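Local coordinates for protein interleukin-2 receptor subunit beta (Mus musculus, PDB 6DG5) that probably serves as the beta subunit of the interleukin-2 receptor, taking part in receptor-mediated endocytosis and transducing the mitogenic signal of the cytokine, at residues H100-D103 against N104-L107; H151-E154 against D155-V158; Y135-P138 against Y139-F142. One frame throughout, in Å; residues are numbered along the deposited sequence.

The chain is the extracellular part of the receptor, two beta-sandwich domains joined at an elbow. Contact 1 starts the linker between them and contact 3 leads into strand 140-148 of the second domain. Their centres are about 13 Å apart and they touch: Phe102 CZ lies 3.4 Å from Tyr135 CD2, and Leu107 CD2 lies 3.8 Å from Ile136 CD1. Contact 2, at the far end of strand 140-148, leads into the neighbouring strand 157-161; its centre is about 28 Å from that of contact 1 and about 26 Å from that of contact 3. A glycan fucose touches contact 1 directly, while a mannose comes within about 6 Å of the Trp153 side chain in contact 2.

Contact 1: residues H100-D103 against N104-L107; sequences HPFD and NLRL. With FUC (alpha-L-fucopyranose), chain E.
The linker between the two domains begins with a 3-10 turn at 101-103, and across its end Asn104 bonds back to Pro101 while Leu105 packs on Phe102. Asn104 N donates to Pro101 O at 3.1 Å with an N-H...O angle of 156°. One step earlier, Asp103 N bonds to His100 O at 3.2 Å, which makes two successive turns of the same kind.

Leu105 then reaches back to the turn with its side chain. Its CG is anti to its own carbonyl carbon (chi1 -76°), and this leads the two methyls back along the chain: CD1 approaches Phe102 CD2 at 3.9 Å, oblique to the ring, and CD2 rests 3.8 Å from Pro101 O. The amide of Asn104 does its bonding elsewhere, ND2 donating to Ala1 O and, weakly, to Cys10 O. Backbone bonds between Asn104 and Tyr12, between Arg106 and Tyr12, and between Leu105 and Thr194 tie the linker to both domains.

Further on, the chain meets a fucose of a glycan carried by the receptor itself. Fucose O3 lies 2.9 Å from Arg106 O and also near Leu107 O; which of the two carbonyls takes its one proton is not settled. The Arg106 chain bends at chi2 and chi3, which brings the guanidinium flat against the sugar: fucose C5 lies over one face, whereas fucose O2 lies at the edge, in plane, 3.2 Å from Arg106 NH2. Backbone polar groups thus close the turn at one end of this piece, and backbone carbonyls, helped by the Arg106 guanidinium, meet the sugar at the other, with an apolar Phe102-Leu105 pair between.

Contact 2: residues H151-E154 against D155-V158; sequences HSWE and DASV
Asp155 and Ala156 turn back onto Ser152 and Trp153, closing two overlapping turns. Asp155 N points to Ser152 O at 3.3 Å, a weak bond with an N-H...O angle of only 121°. The next one, Ala156 N to Trp153 O, is also 3.3 Å and weak, though straighter at 147°. Asp155 CB packs 3.5 Å from Ser152 O, and the carboxylate ends near His151. Asp155 OD2 comes within 4.4 Å of His151 CD2, approaching the ring obliquely; this is a loose encounter at the surface.

Ala156 offers just its methyl. CB sits close against Trp153 O and reaches CE3 of the Trp153 indole at 4.1 Å, slanting onto the ring.

Ser152 adds the firmer polar link. With OG anti to its own backbone N (chi1 173°), the hydroxyl leans over the chain ahead and accepts from Glu154 N at 3.2 Å, an ST turn. With an alanine here the Glu154 N-H would probably lose this acceptor, and the bend would lean more on its two weak backbone bonds.

All of this lies in the connection from strand 140-148 to strand 157-161, adjacent and antiparallel in a four-stranded sheet. Trp153 lies against that sheet, making a cation-pi contact with Arg147 and touching Glu180 and Gln182 of strand 178-187, while Ser157 begins pairing with Arg146.

Contact 3: residues Y135-P138 against Y139-F142; sequences YIEP and YLEF
Tyr139 and Leu140 turn back onto Ile136, Glu137 and Pro138 in a short 3-10 turn. Tyr139 N donates to Ile136 O at 3.0 Å, with an N-H...O angle of 146°; that same oxygen lies at the edge of the Tyr139 ring, near its plane. A weak second bond runs from Leu140 N to Glu137 O at 3.4 Å.

The side chains follow the bend. Tyr139 CG stands beside its own backbone N (chi1 -66°), which brings the ring across the proline at a slant: Tyr139 CD2 meets Pro138 CG at 3.9 Å. Leu140 lays its branch over the Glu137 carbonyl, the branch point CG nearest the oxygen and CD1 4.2 Å from Glu137 CG.

Beyond this shell, Glu137 OE2 forms a salt bridge with Arg164, and Leu140 rests on Val185 of strand 178-187. Tyr139 OH bonds to an acidic side chain of another protein chain, and so does Tyr135 OH.

The division of labour is clear: backbone bonds shape the turn and Leu140 packs on the neighbouring strand, while the Tyr139 ring, beside Pro138, presents its hydroxyl to the partner protein.

Contact 1: residues H100-D103 against N104-L107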
# COMPACT_ATOMS: atom_id res chain seq x y z
N HIS B 100 -5.36 12.20 -16.67
CA HIS B 100 -5.21 11.87 -15.26
C HIS B 100 -4.12 10.83 -15.12
O HIS B 100 -4.29 9.69 -15.58
CB HIS B 100 -6.53 11.35 -14.69
CG HIS B 100 -7.62 12.38 -14.69
ND1 HIS B 100 -8.46 12.56 -15.76
CD2 HIS B 100 -8.00 13.28 -13.75
CE1 HIS B 100 -9.32 13.53 -15.48
NE2 HIS B 100 -9.06 13.98 -14.27
N PRO B 101 -2.98 11.16 -14.49
CA PRO B 101 -1.81 10.28 -14.60
C PRO B 101 -1.98 8.92 -13.93
O PRO B 101 -1.58 7.90 -14.51
CB PRO B 101 -0.70 11.10 -13.93
CG PRO B 101 -1.20 12.52 -13.95
CD PRO B 101 -2.68 12.41 -13.79
N PHE B 102 -2.56 8.88 -12.73
CA PHE B 102 -2.66 7.61 -12.03
C PHE B 102 -3.85 6.77 -12.48
O PHE B 102 -4.07 5.68 -11.94
CB PHE B 102 -2.73 7.85 -10.52
CG PHE B 102 -1.39 8.07 -9.90
CD1 PHE B 102 -0.77 9.31 -9.97
CD2 PHE B 102 -0.73 7.04 -9.25
CE1 PHE B 102 0.47 9.52 -9.40
CE2 PHE B 102 0.51 7.24 -8.68
CZ PHE B 102 1.11 8.48 -8.75
N ASP B 103 -4.62 7.25 -13.46
CA ASP B 103 -5.61 6.43 -14.15
C ASP B 103 -5.07 5.86 -15.46
O ASP B 103 -5.77 5.07 -16.11
CB ASP B 103 -6.88 7.23 -14.41
CG ASP B 103 -7.55 7.70 -13.13
OD1 ASP B 103 -7.46 6.98 -12.12
OD2 ASP B 103 -8.18 8.78 -13.14
N ASN B 104 -3.85 6.23 -15.85
CA ASN B 104 -3.21 5.76 -17.08
C ASN B 104 -1.79 5.30 -16.73
O ASN B 104 -0.81 5.88 -17.18
CB ASN B 104 -3.21 6.85 -18.15
CG ASN B 104 -4.59 7.11 -18.73
OD1 ASN B 104 -5.49 7.56 -18.03
ND2 ASN B 104 -4.75 6.82 -20.02
N LEU B 105 -1.70 4.24 -15.93
CA LEU B 105 -0.42 3.75 -15.44
C LEU B 105 0.06 2.58 -16.29
O LEU B 105 -0.69 1.63 -16.54
CB LEU B 105 -0.53 3.32 -13.98
CG LEU B 105 -0.57 4.43 -12.93
CD1 LEU B 105 -0.73 3.83 -11.54
CD2 LEU B 105 0.69 5.27 -13.00
N ARG B 106 1.32 2.65 -16.73
CA ARG B 106 1.97 1.55 -17.44
C ARG B 106 3.41 1.51 -16.95
O ARG B 106 4.27 2.24 -17.46
CB ARG B 106 1.89 1.73 -18.95
CG ARG B 106 1.88 0.41 -19.71
CD ARG B 106 3.03 0.31 -20.70
NE ARG B 106 2.60 0.58 -22.08
CZ ARG B 106 2.95 1.66 -22.77
NH1 ARG B 106 2.52 1.82 -24.01
NH2 ARG B 106 3.72 2.58 -22.22
N LEU B 107 3.68 0.65 -15.98
CA LEU B 107 4.97 0.63 -15.30
C LEU B 107 6.08 0.14 -16.23
O LEU B 107 5.84 -0.37 -17.33
CB LEU B 107 4.90 -0.26 -14.06
CG LEU B 107 4.13 0.31 -12.87
CD1 LEU B 107 3.57 -0.81 -11.99
CD2 LEU B 107 5.04 1.21 -12.06
C1 FUC E . 7.58 3.45 -21.86
C2 FUC E . 6.89 3.26 -20.48
C3 FUC E . 6.44 1.81 -20.26
C4 FUC E . 7.17 0.82 -21.19
C5 FUC E . 6.97 1.23 -22.67
C6 FUC E . 8.05 0.68 -23.60
O2 FUC E . 5.80 4.15 -20.30
O3 FUC E . 6.69 1.43 -18.92
O4 FUC E . 8.55 0.72 -20.87
O5 FUC E . 6.95 2.67 -22.85

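Contact 2: residues H151-E154 against D155-V158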
# COMPACT_ATOMS: atom_id res chain seq x y z
N HIS B 151 8.69 -22.99 -29.41
CA HIS B 151 7.26 -22.77 -29.41
C HIS B 151 6.95 -21.27 -29.37
O HIS B 151 7.85 -20.43 -29.38
CB HIS B 151 6.61 -23.51 -28.24
CG HIS B 151 6.75 -25.00 -28.31
ND1 HIS B 151 7.93 -25.63 -28.61
CD2 HIS B 151 5.84 -25.98 -28.12
CE1 HIS B 151 7.75 -26.94 -28.60
NE2 HIS B 151 6.49 -27.18 -28.30
N SER B 152 5.67 -20.94 -29.31
CA SER B 152 5.22 -19.56 -29.40
C SER B 152 4.91 -18.98 -28.03
O SER B 152 4.61 -19.70 -27.08
CB SER B 152 3.97 -19.46 -30.29
OG SER B 152 3.43 -18.16 -30.26
N TRP B 153 5.00 -17.65 -27.94
CA TRP B 153 4.64 -16.96 -26.70
C TRP B 153 3.14 -16.94 -26.47
O TRP B 153 2.69 -16.89 -25.32
CB TRP B 153 5.19 -15.53 -26.70
CG TRP B 153 6.65 -15.44 -26.37
CD1 TRP B 153 7.65 -14.96 -27.18
CD2 TRP B 153 7.28 -15.83 -25.15
NE1 TRP B 153 8.86 -15.03 -26.53
CE2 TRP B 153 8.66 -15.57 -25.28
CE3 TRP B 153 6.82 -16.39 -23.95
CZ2 TRP B 153 9.58 -15.83 -24.26
CZ3 TRP B 153 7.72 -16.65 -22.94
CH2 TRP B 153 9.09 -16.38 -23.11
N GLU B 154 2.35 -16.97 -27.54
CA GLU B 154 0.91 -17.09 -27.39
C GLU B 154 0.51 -18.50 -26.98
O GLU B 154 -0.53 -18.70 -26.35
CB GLU B 154 0.20 -16.70 -28.69
CG GLU B 154 0.83 -15.51 -29.41
CD GLU B 154 0.81 -14.24 -28.58
OE1 GLU B 154 -0.12 -14.07 -27.76
OE2 GLU B 154 1.72 -13.40 -28.74
N ASP B 155 1.34 -19.49 -27.33
CA ASP B 155 1.12 -20.86 -26.89
C ASP B 155 1.53 -21.05 -25.43
O ASP B 155 1.15 -22.05 -24.81
CB ASP B 155 1.91 -21.82 -27.79
CG ASP B 155 1.35 -23.23 -27.80
OD1 ASP B 155 0.38 -23.50 -27.06
OD2 ASP B 155 1.88 -24.06 -28.57
N ALA B 156 2.29 -20.11 -24.88
CA ALA B 156 2.88 -20.27 -23.55
C ALA B 156 1.81 -20.20 -22.46
O ALA B 156 0.71 -19.68 -22.65
CB ALA B 156 3.95 -19.21 -23.31
N SER B 157 2.18 -20.72 -21.29
CA SER B 157 1.31 -20.74 -20.12
C SER B 157 1.62 -19.53 -19.25
O SER B 157 2.76 -19.35 -18.82
CB SER B 157 1.49 -22.04 -19.34
OG SER B 157 0.38 -22.30 -18.50
N VAL B 158 0.61 -18.71 -18.99
CA VAL B 158 0.77 -17.47 -18.24
C VAL B 158 0.38 -17.72 -16.79
O VAL B 158 -0.75 -18.13 -16.51
CB VAL B 158 -0.06 -16.33 -18.85
CG1 VAL B 158 0.24 -15.03 -18.14
CG2 VAL B 158 0.21 -16.22 -20.34

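Contact 3: residues Y135-P138 against Y139-F142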
# COMPACT_ATOMS: atom_id res chain seq x y z
N TYR B 135 3.41 5.41 -3.99
CA TYR B 135 1.95 5.51 -4.01
C TYR B 135 1.30 4.17 -4.35
O TYR B 135 0.24 3.84 -3.81
CB TYR B 135 1.52 6.57 -5.02
CG TYR B 135 1.81 8.00 -4.63
CD1 TYR B 135 1.69 8.42 -3.31
CD2 TYR B 135 2.19 8.93 -5.58
CE1 TYR B 135 1.94 9.74 -2.96
CE2 TYR B 135 2.45 10.24 -5.24
CZ TYR B 135 2.33 10.64 -3.93
OH TYR B 135 2.59 11.95 -3.59
N ILE B 136 1.92 3.40 -5.23
CA ILE B 136 1.35 2.16 -5.74
C ILE B 136 2.19 0.94 -5.42
O ILE B 136 1.80 -0.17 -5.79
CB ILE B 136 1.10 2.24 -7.26
CG1 ILE B 136 2.43 2.46 -7.99
CG2 ILE B 136 0.12 3.35 -7.59
CD1 ILE B 136 2.38 2.12 -9.46
N GLU B 137 3.33 1.11 -4.75
CA GLU B 137 4.22 -0.02 -4.51
C GLU B 137 3.57 -1.18 -3.76
O GLU B 137 3.84 -2.34 -4.13
CB GLU B 137 5.48 0.45 -3.77
CG GLU B 137 6.59 -0.59 -3.77
CD GLU B 137 7.64 -0.33 -2.71
OE1 GLU B 137 8.06 0.84 -2.55
OE2 GLU B 137 8.04 -1.29 -2.02
N PRO B 138 2.74 -0.98 -2.73
CA PRO B 138 2.15 -2.14 -2.05
C PRO B 138 1.16 -2.92 -2.90
O PRO B 138 0.86 -4.08 -2.57
CB PRO B 138 1.45 -1.52 -0.83
CG PRO B 138 1.20 -0.11 -1.22
CD PRO B 138 2.39 0.28 -2.04
N TYR B 139 0.67 -2.35 -4.00
CA TYR B 139 -0.32 -3.00 -4.85
C TYR B 139 0.30 -3.69 -6.05
O TYR B 139 -0.38 -3.91 -7.06
CB TYR B 139 -1.37 -1.99 -5.31
CG TYR B 139 -2.23 -1.44 -4.19
CD1 TYR B 139 -3.37 -2.11 -3.78
CD2 TYR B 139 -1.89 -0.26 -3.55
CE1 TYR B 139 -4.16 -1.62 -2.76
CE2 TYR B 139 -2.68 0.25 -2.52
CZ TYR B 139 -3.81 -0.44 -2.14
OH TYR B 139 -4.60 0.05 -1.12
N LEU B 140 1.58 -4.06 -5.97
CA LEU B 140 2.26 -4.66 -7.11
C LEU B 140 1.69 -6.04 -7.41
O LEU B 140 1.32 -6.80 -6.51
CB LEU B 140 3.76 -4.75 -6.85
CG LEU B 140 4.54 -3.45 -6.98
CD1 LEU B 140 5.98 -3.64 -6.56
CD2 LEU B 140 4.46 -2.92 -8.40
N GLU B 141 1.64 -6.37 -8.70
CA GLU B 141 1.12 -7.65 -9.18
C GLU B 141 1.99 -8.09 -10.35
O GLU B 141 2.44 -7.26 -11.14
CB GLU B 141 -0.34 -7.53 -9.61
CG GLU B 141 -1.13 -8.82 -9.56
CD GLU B 141 -2.62 -8.59 -9.72
OE1 GLU B 141 -3.05 -8.23 -10.83
OE2 GLU B 141 -3.35 -8.76 -8.72
N PHE B 142 2.22 -9.40 -10.46
CA PHE B 142 3.12 -9.92 -11.46
C PHE B 142 2.47 -11.04 -12.25
O PHE B 142 1.68 -11.83 -11.71
CB PHE B 142 4.42 -10.43 -10.83
CG PHE B 142 5.25 -9.34 -10.21
CD1 PHE B 142 6.13 -8.60 -10.98
CD2 PHE B 142 5.14 -9.06 -8.86
CE1 PHE B 142 6.89 -7.61 -10.41
CE2 PHE B 142 5.90 -8.06 -8.29
CZ PHE B 142 6.78 -7.33 -9.07